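Local structure of Cwp19 (Clostridioides difficile, 5OQ3) at residues A[52-57]-A[105-110]. The protein probably hydrolyses cell-wall peptidoglycan, this part being its TIM-barrel glycoside hydrolase domain, and may have N-acetylmuramoyl-L-alanine amidase activity. Numbering follows the deposited sequence.
Sequences KEYTDL and LPFLIE
The phenol of Tyr54 bridges to the neighbouring helix and donates its hydroxyl proton to a backbone carbonyl: Tyr54 OH lies 2.7 Å from Leu108 O. The hydroxyl approaches this oxygen at an ordinary C=O...donor angle of 120°, but from a position tilted 33° out of the carbonyl plane. With CG anti to the backbone N, the ring is directed toward helix 104-114, and the bond ties down its far end.

The same ring receives a CH-pi contact. Leu108 CD2 sits over the middle of one face, 3.4 Å from the centroid of the Tyr54 ring and almost on its normal, so a single leucine holds the tyrosine through both its methyl and its carbonyl. Trp40 meets this ring edge-to-face, and Phe119 of strand 118-123 touches both Tyr54 and Leu108 from the barrel.

Apolar packing continues through Phe107, whose CE2 is 4.1 Å from Tyr54 CD2, the two side chains running alongside one another and pointing opposite ways. The methyl CG2 of Thr55 reaches the tip of the phenylalanine, 3.8 Å from Phe107 CZ.

The axes of segments 52-57 and 105-110 approach to 10.6 Å and run nearly parallel, inclined by 18°. Their parent helices, 47-63 and 104-114, follow the first two strands of the barrel, and such side-by-side packing outside the parallel sheet is characteristic of the (beta/alpha)8 TIM-barrel fold.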
# COMPACT_ATOMS: atom_id res chain seq x y z
N LYS A 52 -11.68 -13.35 -16.43
CA LYS A 52 -12.59 -14.19 -15.64
C LYS A 52 -12.08 -14.39 -14.19
O LYS A 52 -12.87 -14.40 -13.25
CB LYS A 52 -12.80 -15.53 -16.35
CG LYS A 52 -13.61 -16.53 -15.55
CD LYS A 52 -15.09 -16.17 -15.40
CE LYS A 52 -15.95 -17.43 -15.31
NZ LYS A 52 -15.35 -18.57 -14.53
N GLU A 53 -10.77 -14.58 -14.02
CA GLU A 53 -10.20 -14.67 -12.68
C GLU A 53 -10.53 -13.42 -11.82
O GLU A 53 -10.90 -13.54 -10.67
CB GLU A 53 -8.68 -14.88 -12.75
CG GLU A 53 -8.28 -16.28 -13.10
CD GLU A 53 -6.86 -16.44 -13.61
OE1 GLU A 53 -6.11 -15.46 -13.71
OE2 GLU A 53 -6.52 -17.62 -13.90
N TYR A 54 -10.51 -12.23 -12.44
CA TYR A 54 -10.83 -11.00 -11.73
C TYR A 54 -12.31 -10.90 -11.38
O TYR A 54 -12.64 -10.58 -10.22
CB TYR A 54 -10.44 -9.80 -12.53
CG TYR A 54 -10.68 -8.49 -11.83
CD1 TYR A 54 -9.93 -8.12 -10.70
CD2 TYR A 54 -11.66 -7.64 -12.26
CE1 TYR A 54 -10.12 -6.88 -10.07
CE2 TYR A 54 -11.87 -6.43 -11.67
CZ TYR A 54 -11.10 -6.05 -10.56
OH TYR A 54 -11.27 -4.83 -10.00
N THR A 55 -13.19 -11.17 -12.34
CA THR A 55 -14.61 -11.05 -12.01
C THR A 55 -15.06 -12.08 -10.99
O THR A 55 -15.89 -11.81 -10.14
CB THR A 55 -15.53 -11.03 -13.26
OG1 THR A 55 -15.27 -12.18 -14.04
CG2 THR A 55 -15.28 -9.78 -14.07
N ASP A 56 -14.52 -13.29 -11.09
CA ASP A 56 -14.83 -14.30 -10.10
C ASP A 56 -14.35 -13.88 -8.71
O ASP A 56 -15.03 -14.11 -7.71
CB ASP A 56 -14.14 -15.63 -10.47
CG ASP A 56 -14.83 -16.39 -11.61
OD1 ASP A 56 -15.98 -16.04 -12.02
OD2 ASP A 56 -14.20 -17.39 -12.06
N LEU A 57 -13.18 -13.26 -8.65
CA LEU A 57 -12.65 -12.76 -7.39
C LEU A 57 -13.56 -11.66 -6.83
O LEU A 57 -13.96 -11.71 -5.67
CB LEU A 57 -11.20 -12.34 -7.53
CG LEU A 57 -10.51 -11.74 -6.30
CD1 LEU A 57 -10.49 -12.76 -5.17
CD2 LEU A 57 -9.11 -11.28 -6.65
N LEU A 105 -6.58 -2.17 -16.97
CA LEU A 105 -7.14 -1.27 -15.96
C LEU A 105 -8.60 -0.83 -16.17
O LEU A 105 -9.37 -0.84 -15.20
CB LEU A 105 -6.20 -0.08 -15.68
CG LEU A 105 -6.58 0.84 -14.54
CD1 LEU A 105 -6.76 0.06 -13.24
CD2 LEU A 105 -5.57 1.96 -14.34
N PRO A 106 -9.00 -0.47 -17.42
CA PRO A 106 -10.42 -0.13 -17.64
C PRO A 106 -11.34 -1.26 -17.19
O PRO A 106 -12.42 -1.00 -16.64
CB PRO A 106 -10.49 0.12 -19.14
CG PRO A 106 -9.14 0.60 -19.48
CD PRO A 106 -8.20 -0.19 -18.63
N PHE A 107 -10.97 -2.51 -17.50
CA PHE A 107 -11.75 -3.66 -17.09
C PHE A 107 -11.81 -3.82 -15.57
O PHE A 107 -12.89 -4.00 -14.97
CB PHE A 107 -11.17 -4.91 -17.71
CG PHE A 107 -11.99 -6.14 -17.48
CD1 PHE A 107 -13.06 -6.45 -18.36
CD2 PHE A 107 -11.71 -7.01 -16.45
CE1 PHE A 107 -13.82 -7.60 -18.18
CE2 PHE A 107 -12.47 -8.17 -16.27
CZ PHE A 107 -13.53 -8.46 -17.12
N LEU A 108 -10.65 -3.62 -14.95
CA LEU A 108 -10.59 -3.76 -13.48
C LEU A 108 -11.50 -2.74 -12.77
O LEU A 108 -12.20 -3.07 -11.85
CB LEU A 108 -9.19 -3.66 -12.96
CG LEU A 108 -8.13 -4.59 -13.56
CD1 LEU A 108 -6.74 -4.32 -12.98
CD2 LEU A 108 -8.51 -6.03 -13.33
N ILE A 109 -11.54 -1.52 -13.32
CA ILE A 109 -12.33 -0.45 -12.78
C ILE A 109 -13.83 -0.61 -13.10
O ILE A 109 -14.70 -0.56 -12.21
CB ILE A 109 -11.82 0.90 -13.28
CG1 ILE A 109 -10.42 1.17 -12.71
CG2 ILE A 109 -12.77 2.01 -12.85
CD1 ILE A 109 -9.78 2.35 -13.38
N GLU A 110 -14.12 -0.85 -14.39
CA GLU A 110 -15.51 -0.88 -14.81
C GLU A 110 -16.23 -2.08 -14.18
O GLU A 110 -17.41 -1.96 -13.81
CB GLU A 110 -15.64 -0.88 -16.33
CG GLU A 110 -15.25 0.46 -16.95
CD GLU A 110 -15.23 0.54 -18.45
OE1 GLU A 110 -15.28 -0.47 -19.13
OE2 GLU A 110 -15.16 1.71 -18.96